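Local coordinates for protein beta-glucosidase (Chaetomella raphigera, PDB 6JXG) that probably hydrolyses terminal, non-reducing beta-D-glucosyl residues, releasing beta-D-glucose in the course of cellulose degradation, as a secreted member of glycoside hydrolase family 3, at residues N134-A137 with M138-I142; Q278-L281 with D282-V285; D448-G452 with D453-L457; A534-A537 with S538-G541. All blocks are in the same frame, centred on the assembly; numbering follows the deposited sequence.

Interaction 1: residues N134-A137 with M138-I142; sequences NGLA and MSNTI
Leu136 and Ala137 each offer one backbone carbonyl to two donors from the next turn of helix 131-147, an element of the TIM-barrel-like N-terminal domain, illustrating how side-chain donors can double up on main-chain carbonyls within a helix. Leu136 O takes the backbone N of Asn140 at 3.0 Å, as the helix requires, and also Asn140 ND2 at 3.0 Å. The two arrive from opposite faces of the carbonyl plane, and the oxygen lies near the plane of the side-chain amide. With CG beside its own backbone N (chi1 -84°), Asn140 runs alongside Leu136, its ND2 4.0 Å from Leu136 CD1. A leucine in place of Asn140 would probably leave Leu136 O with its main-chain donor alone, losing the side-chain tie between the turns. Just before these, Met138 N binds Asn134 O and Ser139 N binds Gly135 O. Asn134 and Met138 lie side by side; the Asn134 amide gives ND2 to Ser128 O, whereas its buried OD1 has no polar partner and rests 3.5 Å from Met138 CG. Beyond, Met138 packs on Pro185 and Ala189 of helix 184-191, while Asn140 and Thr141 face helix 84-100. Ala137 O repeats the double acceptance: Thr141 N comes from one face at 2.9 Å, and Thr141 OG1 from above the other at 2.7 Å.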
ATOM      1  N   ASN A 134      -7.064  -0.735  -3.915  1.00  9.91           N
ATOM      2  CA  ASN A 134      -5.973   0.230  -3.766  1.00 10.54           C
ATOM      3  C   ASN A 134      -6.485   1.656  -3.505  1.00 10.47           C
ATOM      4  O   ASN A 134      -6.149   2.309  -2.493  1.00 10.99           O
ATOM      5  CB  ASN A 134      -5.068   0.143  -4.987  1.00 10.23           C
ATOM      6  CG  ASN A 134      -3.724   0.812  -4.799  1.00 11.59           C
ATOM      7  OD1 ASN A 134      -3.642   1.965  -4.387  1.00 10.29           O
ATOM      8  ND2 ASN A 134      -2.648   0.059  -5.062  1.00 11.01           N
ATOM      9  N   GLY A 135      -7.371   2.110  -4.364  1.00 10.26           N
ATOM     10  CA  GLY A 135      -8.056   3.402  -4.191  1.00 11.33           C
ATOM     11  C   GLY A 135      -8.801   3.608  -2.872  1.00 11.06           C
ATOM     12  O   GLY A 135      -8.547   4.613  -2.262  1.00 11.06           O
ATOM     13  N   LEU A 136      -9.598   2.643  -2.396  1.00 10.52           N
ATOM     14  CA  LEU A 136     -10.234   2.732  -1.075  1.00 10.54           C
ATOM     15  C   LEU A 136      -9.190   2.784   0.075  1.00 10.34           C
ATOM     16  O   LEU A 136      -9.366   3.525   1.052  1.00  9.88           O
ATOM     17  CB  LEU A 136     -11.251   1.601  -0.822  1.00 11.18           C
ATOM     18  CG  LEU A 136     -12.728   1.938  -1.171  1.00 11.98           C
ATOM     19  CD1 LEU A 136     -13.379   3.066  -0.364  1.00 12.86           C
ATOM     20  CD2 LEU A 136     -12.826   2.272  -2.617  1.00 11.32           C
ATOM     21  N   ALA A 137      -8.123   2.019  -0.058  1.00 10.53           N
ATOM     22  CA  ALA A 137      -7.058   2.078   0.921  1.00 10.57           C
ATOM     23  C   ALA A 137      -6.356   3.463   0.927  1.00 10.05           C
ATOM     24  O   ALA A 137      -6.119   4.014   2.005  1.00 10.51           O
ATOM     25  CB  ALA A 137      -6.070   0.951   0.744  1.00 11.42           C
ATOM     26  N   MET A 138      -6.083   4.003  -0.249  1.00  9.55           N
ATOM     27  CA  MET A 138      -5.486   5.308  -0.432  1.00 10.11           C
ATOM     28  C   MET A 138      -6.349   6.384   0.225  1.00 11.14           C
ATOM     29  O   MET A 138      -5.825   7.156   1.042  1.00 10.28           O
ATOM     30  CB  MET A 138      -5.243   5.677  -1.913  1.00 10.59           C
ATOM     31  CG  MET A 138      -4.116   4.960  -2.638  1.00 11.07           C
ATOM     32  SD  MET A 138      -2.500   5.215  -2.020  1.00 11.33           S
ATOM     33  CE  MET A 138      -2.298   6.967  -2.347  1.00 11.16           C
ATOM     34  N   SER A 139      -7.662   6.387  -0.075  1.00 10.80           N
ATOM     35  CA  SER A 139      -8.531   7.457   0.402  1.00 11.44           C
ATOM     36  C   SER A 139      -8.736   7.357   1.902  1.00 10.94           C
ATOM     37  O   SER A 139      -8.622   8.379   2.623  1.00 10.28           O
ATOM     38  CB  SER A 139      -9.881   7.470  -0.349  1.00 12.09           C
ATOM     39  OG  SER A 139     -10.560   6.267  -0.140  1.00 12.38           O
ATOM     40  N   ASN A 140      -8.845   6.146   2.434  1.00 10.84           N
ATOM     41  CA  ASN A 140      -9.033   6.048   3.870  1.00 11.31           C
ATOM     42  C   ASN A 140      -7.731   6.379   4.617  1.00 10.63           C
ATOM     43  O   ASN A 140      -7.783   6.951   5.684  1.00 10.77           O
ATOM     44  CB  ASN A 140      -9.558   4.661   4.289  1.00 11.12           C
ATOM     45  CG  ASN A 140     -11.038   4.564   4.156  1.00 13.16           C
ATOM     46  OD1 ASN A 140     -11.788   5.059   5.004  1.00 13.80           O
ATOM     47  ND2 ASN A 140     -11.483   3.942   3.075  1.00 16.37           N
ATOM     48  N   THR A 141      -6.581   5.973   4.077  1.00 10.03           N
ATOM     49  CA  THR A 141      -5.286   6.329   4.712  1.00  9.49           C
ATOM     50  C   THR A 141      -5.016   7.851   4.724  1.00 10.00           C
ATOM     51  O   THR A 141      -4.636   8.437   5.718  1.00 12.11           O
ATOM     52  CB  THR A 141      -4.119   5.623   3.996  1.00  9.36           C
ATOM     53  OG1 THR A 141      -4.335   4.178   4.023  1.00  9.30           O
ATOM     54  CG2 THR A 141      -2.841   5.984   4.683  1.00  9.33           C
ATOM     55  N   ILE A 142      -5.240   8.493   3.602  1.00  9.45           N
ATOM     56  CA  ILE A 142      -5.049   9.915   3.456  1.00 10.11           C
ATOM     57  C   ILE A 142      -6.014  10.666   4.359  1.00 10.35           C
ATOM     58  O   ILE A 142      -5.631  11.637   5.006  1.00 11.09           O
ATOM     59  CB  ILE A 142      -5.224  10.320   2.031  1.00 10.72           C
ATOM     60  CG1 ILE A 142      -3.992   9.826   1.282  1.00 11.24           C
ATOM     61  CG2 ILE A 142      -5.375  11.843   1.851  1.00 10.83           C
ATOM     62  CD1 ILE A 142      -4.213   9.806  -0.193  1.00 12.72           C
TER

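Interaction 2: residues Q278-L281 with D282-V285; sequences QSRL and DDMV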
ATOM      1  N   GLN A 278       7.640  33.696 -14.656  1.00 15.13           N
ATOM      2  CA  GLN A 278       7.352  34.075 -13.260  1.00 16.79           C
ATOM      3  C   GLN A 278       6.072  33.434 -12.759  1.00 15.55           C
ATOM      4  O   GLN A 278       6.043  32.999 -11.622  1.00 14.81           O
ATOM      5  CB  GLN A 278       7.178  35.596 -13.137  1.00 18.01           C
ATOM      6  CG  GLN A 278       6.863  36.113 -11.702  1.00 18.55           C
ATOM      7  CD  GLN A 278       8.034  35.883 -10.776  1.00 18.79           C
ATOM      8  OE1 GLN A 278       9.173  36.050 -11.181  1.00 18.88           O
ATOM      9  NE2 GLN A 278       7.770  35.427  -9.556  1.00 18.04           N
ATOM     10  N   SER A 279       5.029  33.384 -13.595  1.00 14.59           N
ATOM     11  CA  SER A 279       3.765  32.798 -13.216  1.00 15.15           C
ATOM     12  C   SER A 279       3.894  31.307 -12.774  1.00 14.68           C
ATOM     13  O   SER A 279       3.096  30.806 -11.928  1.00 15.43           O
ATOM     14  CB  SER A 279       2.781  32.910 -14.360  1.00 15.45           C
ATOM     15  OG  SER A 279       3.242  32.121 -15.449  1.00 15.10           O
ATOM     16  N   ARG A 280       4.888  30.632 -13.320  1.00 14.53           N
ATOM     17  CA  ARG A 280       5.104  29.213 -13.014  1.00 14.03           C
ATOM     18  C   ARG A 280       5.632  29.093 -11.586  1.00 14.05           C
ATOM     19  O   ARG A 280       5.104  28.320 -10.758  1.00 13.10           O
ATOM     20  CB  ARG A 280       6.018  28.530 -14.057  1.00 12.82           C
ATOM     21  CG  ARG A 280       6.237  26.983 -13.807  1.00 12.16           C
ATOM     22  CD  ARG A 280       5.005  26.128 -14.133  1.00 11.47           C
ATOM     23  NE  ARG A 280       4.194  25.908 -12.967  1.00 11.47           N
ATOM     24  CZ  ARG A 280       4.561  25.088 -11.960  1.00 11.90           C
ATOM     25  NH1 ARG A 280       5.640  24.342 -12.058  1.00 11.61           N
ATOM     26  NH2 ARG A 280       3.802  24.980 -10.891  1.00 12.55           N
ATOM     27  N   LEU A 281       6.629  29.889 -11.257  1.00 14.63           N
ATOM     28  CA  LEU A 281       7.096  29.899  -9.820  1.00 14.81           C
ATOM     29  C   LEU A 281       6.000  30.344  -8.812  1.00 15.13           C
ATOM     30  O   LEU A 281       5.827  29.771  -7.723  1.00 12.30           O
ATOM     31  CB  LEU A 281       8.347  30.782  -9.645  1.00 15.88           C
ATOM     32  CG  LEU A 281       8.903  31.098  -8.260  1.00 15.53           C
ATOM     33  CD1 LEU A 281       9.276  29.823  -7.510  1.00 15.40           C
ATOM     34  CD2 LEU A 281      10.114  31.993  -8.399  1.00 17.20           C
ATOM     35  N   ASP A 282       5.239  31.359  -9.191  1.00 14.27           N
ATOM     36  CA  ASP A 282       4.142  31.837  -8.389  1.00 14.03           C
ATOM     37  C   ASP A 282       3.142  30.711  -8.181  1.00 13.96           C
ATOM     38  O   ASP A 282       2.629  30.551  -7.064  1.00 13.07           O
ATOM     39  CB  ASP A 282       3.444  33.027  -9.046  1.00 15.38           C
ATOM     40  CG  ASP A 282       4.306  34.313  -9.009  1.00 19.46           C
ATOM     41  OD1 ASP A 282       5.352  34.352  -8.339  1.00 18.52           O
ATOM     42  OD2 ASP A 282       3.888  35.329  -9.629  1.00 17.80           O
ATOM     43  N   ASP A 283       2.891  29.928  -9.221  1.00 12.13           N
ATOM     44  CA  ASP A 283       1.929  28.844  -9.153  1.00 13.32           C
ATOM     45  C   ASP A 283       2.454  27.766  -8.198  1.00 12.61           C
ATOM     46  O   ASP A 283       1.728  27.271  -7.372  1.00 12.94           O
ATOM     47  CB  ASP A 283       1.677  28.257 -10.528  1.00 14.35           C
ATOM     48  CG  ASP A 283       0.649  27.169 -10.499  1.00 16.86           C
ATOM     49  OD1 ASP A 283      -0.534  27.492 -10.343  1.00 17.47           O
ATOM     50  OD2 ASP A 283       1.027  26.007 -10.564  1.00 13.90           O
ATOM     51  N   MET A 284       3.740  27.483  -8.254  1.00 12.76           N
ATOM     52  CA  MET A 284       4.368  26.476  -7.378  1.00 10.73           C
ATOM     53  C   MET A 284       4.179  26.829  -5.919  1.00 11.41           C
ATOM     54  O   MET A 284       3.753  26.031  -5.114  1.00 11.06           O
ATOM     55  CB  MET A 284       5.864  26.421  -7.629  1.00 11.24           C
ATOM     56  CG  MET A 284       6.353  25.851  -8.915  1.00 11.66           C
ATOM     57  SD  MET A 284       8.180  26.084  -8.909  1.00 13.22           S
ATOM     58  CE  MET A 284       8.692  25.727 -10.534  1.00 12.22           C
ATOM     59  N   VAL A 285       4.496  28.064  -5.572  1.00 11.97           N
ATOM     60  CA  VAL A 285       4.351  28.562  -4.210  1.00 12.42           C
ATOM     61  C   VAL A 285       2.950  28.634  -3.732  1.00 12.57           C
ATOM     62  O   VAL A 285       2.675  28.301  -2.572  1.00 13.73           O
ATOM     63  CB  VAL A 285       5.051  29.927  -4.062  1.00 12.98           C
ATOM     64  CG1 VAL A 285       4.918  30.409  -2.617  1.00 12.68           C
ATOM     65  CG2 VAL A 285       6.527  29.749  -4.363  1.00 13.72           C
TER
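Arg280 and Met284, one turn apart at the start of helix 278-294, form the dense side of this contact. The arginine chain bends at chi2 and chi3 (73° and -94°), which turns the guanidinium along the helix toward the following turn and across the methionine at about a right angle. Met284 CG then lies over one face of the flat group, 3.3 Å from Arg280 NH2. At the edge, near the guanidinium plane, NH2 makes a salt bridge to Asp283 OD2 at 3.0 Å, using the anti lone pair of that oxygen. The same NH2 also pairs with Asp248, and NH1 binds the carbonyls of Ala243 and Leu247, so the cation is held from several directions; Asp283 OD2 in turn shares its charge with Arg287. Beside this, Leu281 adds apolar packing, its CD1 reaching Met284 SD at 4.1 Å and Val285 CG2 at 4.2 Å.

The opposite character appears nearer the helix start. Ser279 is exposed and takes part through its backbone, Ser279 O accepting Asp283 N at 2.9 Å. Gln278 and Asp282 are partly exposed; Gln278 NE2 hydrogen-bonds Asp282 OD1 at 2.9 Å from above the carboxylate plane, with the two flat groups turned 55° apart. Lys25 is a second partner of that oxygen. The first turns of this N-terminal-domain helix thus carry an i to i+3 salt bridge and an i to i+4 side-chain hydrogen bond. Leu281 packs against helix 265-272, Met284 and Val285 against Val29 of helix 22-29, and Asp282 and Val285 touch Leu17 of helix 7-17.

Interaction 3: residues D448-G452 with D453-L457; sequences DGQLG and DRNSL
Leu451 is the centre of an inverse gamma turn, and the next residue, Gly452, whose positive phi suits a glycine, turns the chain again, with Asp453 N bonded to Leu451 O at 3.0 Å across it. Gln450 spans the resulting bend. Its side chain, extended beyond CG, carries OE1 to Asn455 N, a bond of 2.9 Å and 163°, while NE2 donates a hydrogen bond to Asp448 O at 3.1 Å from above the carbonyl plane. The Asn455 amide stacks on that of Gln450, their planes only 9° apart, with Asn455 CG 3.5 Å from Gln450 CD; Asn455 gets there with CG set between its backbone N and carbonyl carbon (chi1 72°). A water lies 2.7 Å from Gln450 OE1 and also bonds Ser456 OG. An alanine at Gln450 would probably leave Asn455 N and Asp448 O without these mates and strip the Asn455 amide of the surface it stacks on. Further along, Asp453 binds Thr164, Gly121 and Glu163, and Arg454 reaches the carbonyls of Pro118 and Pro486. The contact comprises the second strand of a short beta-hairpin (446-447 with 450-451) and the loop that leaves it; that loop joins the C-terminal domain to the N-terminal one, the interface at which family 3 enzymes generally place their active site.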
ATOM      1  N   ASP A 448      20.900 -10.815  -0.359  1.00 18.29           N
ATOM      2  CA  ASP A 448      20.954 -12.149  -1.028  1.00 17.96           C
ATOM      3  C   ASP A 448      21.031 -12.025  -2.528  1.00 17.04           C
ATOM      4  O   ASP A 448      20.351 -12.722  -3.287  1.00 16.45           O
ATOM      5  CB  ASP A 448      19.795 -13.078  -0.566  1.00 20.43           C
ATOM      6  CG  ASP A 448      19.963 -13.500   0.840  1.00 24.26           C
ATOM      7  OD1 ASP A 448      21.020 -13.127   1.382  1.00 32.48           O
ATOM      8  OD2 ASP A 448      19.079 -14.123   1.477  1.00 23.21           O
ATOM      9  N   GLY A 449      21.881 -11.120  -2.999  1.00 16.89           N
ATOM     10  CA  GLY A 449      22.057 -10.937  -4.447  1.00 14.99           C
ATOM     11  C   GLY A 449      20.915 -10.263  -5.208  1.00 15.00           C
ATOM     12  O   GLY A 449      20.893 -10.269  -6.456  1.00 13.68           O
ATOM     13  N   GLN A 450      19.975  -9.638  -4.495  1.00 15.20           N
ATOM     14  CA  GLN A 450      18.744  -9.080  -5.132  1.00 14.53           C
ATOM     15  C   GLN A 450      18.693  -7.587  -4.784  1.00 14.85           C
ATOM     16  O   GLN A 450      18.551  -7.219  -3.625  1.00 13.89           O
ATOM     17  CB  GLN A 450      17.518  -9.830  -4.614  1.00 15.25           C
ATOM     18  CG  GLN A 450      17.539 -11.259  -5.118  1.00 15.49           C
ATOM     19  CD  GLN A 450      16.653 -12.222  -4.360  1.00 14.89           C
ATOM     20  OE1 GLN A 450      15.462 -12.369  -4.657  1.00 15.46           O
ATOM     21  NE2 GLN A 450      17.235 -12.918  -3.429  1.00 13.97           N
ATOM     22  N   LEU A 451      18.906  -6.777  -5.809  1.00 15.00           N
ATOM     23  CA  LEU A 451      18.914  -5.326  -5.737  1.00 14.66           C
ATOM     24  C   LEU A 451      17.425  -4.885  -5.825  1.00 14.69           C
ATOM     25  O   LEU A 451      16.907  -4.648  -6.917  1.00 13.65           O
ATOM     26  CB  LEU A 451      19.640  -4.794  -6.921  1.00 16.06           C
ATOM     27  CG  LEU A 451      20.354  -3.416  -6.805  1.00 19.39           C
ATOM     28  CD1 LEU A 451      20.539  -2.729  -8.095  1.00 19.50           C
ATOM     29  CD2 LEU A 451      19.991  -2.509  -5.652  1.00 20.00           C
ATOM     30  N   GLY A 452      16.792  -4.795  -4.662  1.00 14.61           N
ATOM     31  CA  GLY A 452      15.370  -4.452  -4.540  1.00 13.86           C
ATOM     32  C   GLY A 452      14.376  -5.534  -4.932  1.00 12.68           C
ATOM     33  O   GLY A 452      13.688  -6.086  -4.097  1.00 10.35           O
ATOM     34  N   ASP A 453      14.234  -5.736  -6.241  1.00 11.80           N
ATOM     35  CA  ASP A 453      13.343  -6.746  -6.796  1.00 12.23           C
ATOM     36  C   ASP A 453      13.792  -8.157  -6.462  1.00 12.79           C
ATOM     37  O   ASP A 453      14.986  -8.424  -6.413  1.00 15.04           O
ATOM     38  CB  ASP A 453      13.325  -6.642  -8.341  1.00 11.96           C
ATOM     39  CG  ASP A 453      12.758  -5.336  -8.870  1.00 12.71           C
ATOM     40  OD1 ASP A 453      11.846  -4.733  -8.218  1.00 11.09           O
ATOM     41  OD2 ASP A 453      13.190  -4.933  -9.994  1.00 11.74           O
ATOM     42  N   ARG A 454      12.824  -9.052  -6.270  1.00 12.87           N
ATOM     43  CA  ARG A 454      13.039 -10.445  -6.075  1.00 12.90           C
ATOM     44  C   ARG A 454      13.371 -11.157  -7.381  1.00 13.29           C
ATOM     45  O   ARG A 454      12.843 -10.845  -8.446  1.00 14.29           O
ATOM     46  CB  ARG A 454      11.809 -11.151  -5.470  1.00 12.71           C
ATOM     47  CG  ARG A 454      11.444 -10.626  -4.099  1.00 11.41           C
ATOM     48  CD  ARG A 454      10.310 -11.383  -3.502  1.00 10.90           C
ATOM     49  NE  ARG A 454       8.996 -11.114  -4.001  1.00 10.50           N
ATOM     50  CZ  ARG A 454       7.990 -11.984  -3.923  1.00 12.86           C
ATOM     51  NH1 ARG A 454       8.154 -13.243  -3.502  1.00 12.90           N
ATOM     52  NH2 ARG A 454       6.795 -11.627  -4.311  1.00 14.51           N
ATOM     53  N   ASN A 455      14.254 -12.119  -7.269  1.00 15.76           N
ATOM     54  CA  ASN A 455      14.736 -12.802  -8.444  1.00 17.17           C
ATOM     55  C   ASN A 455      13.908 -14.062  -8.713  1.00 18.19           C
ATOM     56  O   ASN A 455      14.116 -14.763  -9.684  1.00 16.51           O
ATOM     57  CB  ASN A 455      16.248 -12.986  -8.379  1.00 17.90           C
ATOM     58  CG  ASN A 455      16.709 -14.021  -7.371  1.00 20.14           C
ATOM     59  OD1 ASN A 455      17.940 -14.141  -7.101  1.00 26.74           O
ATOM     60  ND2 ASN A 455      15.812 -14.790  -6.843  1.00 19.22           N
ATOM     61  N   SER A 456      12.925 -14.352  -7.861  1.00 18.15           N
ATOM     62  CA  SER A 456      12.073 -15.538  -8.027  1.00 15.97           C
ATOM     63  C   SER A 456      10.874 -15.307  -7.158  1.00 15.75           C
ATOM     64  O   SER A 456      10.852 -14.326  -6.419  1.00 15.40           O
ATOM     65  CB  SER A 456      12.728 -16.824  -7.563  1.00 15.13           C
ATOM     66  OG  SER A 456      12.818 -16.802  -6.146  1.00 17.65           O
ATOM     67  N   LEU A 457       9.925 -16.238  -7.241  1.00 14.20           N
ATOM     68  CA  LEU A 457       8.743 -16.316  -6.361  1.00 14.62           C
ATOM     69  C   LEU A 457       8.821 -17.548  -5.400  1.00 13.00           C
ATOM     70  O   LEU A 457       7.814 -18.128  -4.938  1.00 13.17           O
ATOM     71  CB  LEU A 457       7.469 -16.330  -7.199  1.00 14.20           C
ATOM     72  CG  LEU A 457       7.178 -15.059  -8.022  1.00 15.52           C
ATOM     73  CD1 LEU A 457       5.894 -15.291  -8.788  1.00 16.16           C
ATOM     74  CD2 LEU A 457       7.049 -13.761  -7.208  1.00 13.86           C
TER
HETATM   75  O   HOH W   1      13.602 -14.291  -4.432  1.00 19.15           O

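Interaction 4: residues A534-A537 with S538-G541; sequences AKQA and SDYG
The loop joining helix 511-519 to helix 559-564 holds a tight turn in which 538-540 have helical backbone angles, and Tyr540 fastens it back to Ala534 at the start of the segment. Asp539 N bonds Gln536 O at 3.1 Å, and Tyr540 N bonds Ala537 O at 3.3 Å; Gly541 N to Ser538 O continues the pattern. With CG beside its backbone N (chi1 -67°), the tyrosine ring is carried back across the turn. Its hydroxyl oxygen accepts Ala534 N at 3.0 Å and donates to Thr532 O, so the hydroxyl acts as acceptor and donor at once, which limits movement of the ring's end. Ala534 CB meets the ring obliquely, 3.6 Å from Tyr540 CE2, while Ala537 O lies at the ring edge, near its plane. A water joins the two arms a second time, accepting from Lys535 N at 2.9 Å and lying close to Asp539 OD2. Asp539 CB also rests 4.0 Å from Ala534 CB. Outward, the Tyr540 ring meets Phe562 of helix 559-564 edge-to-face, and Ala534 and Asp539 pack on that same phenylalanine, seating the turn against the helix that follows it.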
ATOM      1  N   ALA A 534      -0.261 -17.951  -7.852  1.00 12.53           N
ATOM      2  CA  ALA A 534      -0.296 -18.838  -9.025  1.00 12.87           C
ATOM      3  C   ALA A 534       0.353 -20.192  -8.714  1.00 14.78           C
ATOM      4  O   ALA A 534       1.070 -20.382  -7.691  1.00 13.26           O
ATOM      5  CB  ALA A 534       0.440 -18.197 -10.120  1.00 13.49           C
ATOM      6  N   LYS A 535       0.124 -21.126  -9.616  1.00 16.06           N
ATOM      7  CA  LYS A 535       0.754 -22.436  -9.544  1.00 16.31           C
ATOM      8  C   LYS A 535       2.169 -22.456 -10.150  1.00 18.09           C
ATOM      9  O   LYS A 535       2.990 -23.305  -9.757  1.00 15.95           O
ATOM     10  CB  LYS A 535      -0.092 -23.490 -10.260  1.00 18.27           C
ATOM     11  CG  LYS A 535      -1.492 -23.629  -9.710  1.00 19.85           C
ATOM     12  CD  LYS A 535      -2.107 -24.887 -10.243  1.00 23.64           C
ATOM     13  CE  LYS A 535      -3.591 -24.855 -10.084  1.00 25.42           C
ATOM     14  NZ  LYS A 535      -4.060 -26.096 -10.812  1.00 31.87           N
ATOM     15  N   GLN A 536       2.447 -21.525 -11.033  1.00 17.26           N
ATOM     16  CA  GLN A 536       3.769 -21.248 -11.533  1.00 17.69           C
ATOM     17  C   GLN A 536       3.944 -19.765 -11.872  1.00 15.16           C
ATOM     18  O   GLN A 536       3.008 -19.073 -12.296  1.00 13.37           O
ATOM     19  CB  GLN A 536       4.047 -22.082 -12.791  1.00 17.96           C
ATOM     20  CG  GLN A 536       3.253 -21.716 -14.016  1.00 18.95           C
ATOM     21  CD  GLN A 536       3.198 -22.822 -15.106  1.00 20.68           C
ATOM     22  OE1 GLN A 536       2.333 -22.818 -15.947  1.00 25.36           O
ATOM     23  NE2 GLN A 536       4.097 -23.705 -15.088  1.00 19.04           N
ATOM     24  N   ALA A 537       5.178 -19.284 -11.774  1.00 15.17           N
ATOM     25  CA  ALA A 537       5.488 -17.879 -12.002  1.00 17.11           C
ATOM     26  C   ALA A 537       5.112 -17.349 -13.398  1.00 18.86           C
ATOM     27  O   ALA A 537       4.674 -16.190 -13.534  1.00 17.98           O
ATOM     28  CB  ALA A 537       6.997 -17.593 -11.678  1.00 19.16           C
ATOM     29  N   SER A 538       5.193 -18.194 -14.447  1.00 15.99           N
ATOM     30  CA  SER A 538       4.876 -17.712 -15.815  1.00 15.95           C
ATOM     31  C   SER A 538       3.381 -17.382 -16.021  1.00 14.27           C
ATOM     32  O   SER A 538       3.038 -16.655 -16.917  1.00 15.29           O
ATOM     33  CB  SER A 538       5.342 -18.769 -16.867  1.00 17.81           C
ATOM     34  OG  SER A 538       4.685 -19.996 -16.611  1.00 18.36           O
ATOM     35  N   ASP A 539       2.508 -17.931 -15.175  1.00 15.98           N
ATOM     36  CA  ASP A 539       1.088 -17.657 -15.167  1.00 15.85           C
ATOM     37  C   ASP A 539       0.733 -16.172 -14.918  1.00 15.69           C
ATOM     38  O   ASP A 539      -0.342 -15.737 -15.326  1.00 15.38           O
ATOM     39  CB  ASP A 539       0.365 -18.507 -14.101  1.00 18.60           C
ATOM     40  CG  ASP A 539       0.250 -20.024 -14.493  1.00 19.78           C
ATOM     41  OD1 ASP A 539       0.533 -20.385 -15.678  1.00 17.52           O
ATOM     42  OD2 ASP A 539      -0.179 -20.801 -13.612  1.00 19.24           O
ATOM     43  N   TYR A 540       1.579 -15.413 -14.211  1.00 16.30           N
ATOM     44  CA  TYR A 540       1.230 -13.951 -13.970  1.00 14.33           C
ATOM     45  C   TYR A 540       1.246 -13.173 -15.271  1.00 14.77           C
ATOM     46  O   TYR A 540       0.530 -12.165 -15.413  1.00 14.67           O
ATOM     47  CB  TYR A 540       2.133 -13.254 -12.944  1.00 14.50           C
ATOM     48  CG  TYR A 540       1.945 -13.782 -11.603  1.00 15.08           C
ATOM     49  CD1 TYR A 540       0.961 -13.261 -10.772  1.00 13.22           C
ATOM     50  CD2 TYR A 540       2.729 -14.793 -11.138  1.00 13.36           C
ATOM     51  CE1 TYR A 540       0.785 -13.757  -9.515  1.00 14.73           C
ATOM     52  CE2 TYR A 540       2.545 -15.323  -9.861  1.00 14.07           C
ATOM     53  CZ  TYR A 540       1.556 -14.846  -9.067  1.00 13.27           C
ATOM     54  OH  TYR A 540       1.341 -15.365  -7.826  1.00 11.81           O
ATOM     55  N   GLY A 541       2.022 -13.653 -16.263  1.00 14.41           N
ATOM     56  CA  GLY A 541       2.140 -12.952 -17.532  1.00 15.07           C
ATOM     57  C   GLY A 541       2.909 -11.653 -17.467  1.00 16.90           C
ATOM     58  O   GLY A 541       2.915 -10.896 -18.440  1.00 18.19           O
TER
HETATM   59  O   HOH W   2      -1.758 -20.513 -11.694  1.00 13.25           O
HETATM   60  O   HOH W   3       4.722 -14.288 -15.538  1.00 21.90           O

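Overall arrangement
From the N terminus the four contacts follow one another in series, none nested in or crossing another, and each closes only a local turn between adjoining segments, a few residues apart. Interaction 1, on helix 131-147, and interaction 2, on helix 278-294, belong to the N-terminal domain; their centres are 30 Å apart, the first near the middle of the chain and the second toward its periphery. Interaction 3, on a short strand and the loop after it, and interaction 4, in a loop, lie in the C-terminal domain, far apart in sequence yet touching, with Leu457 CD1 3.5 Å from Tyr540 CE2. The loop of interaction 3 reaches across to the N-terminal domain, whereas that of interaction 4 packs on helix 559-564.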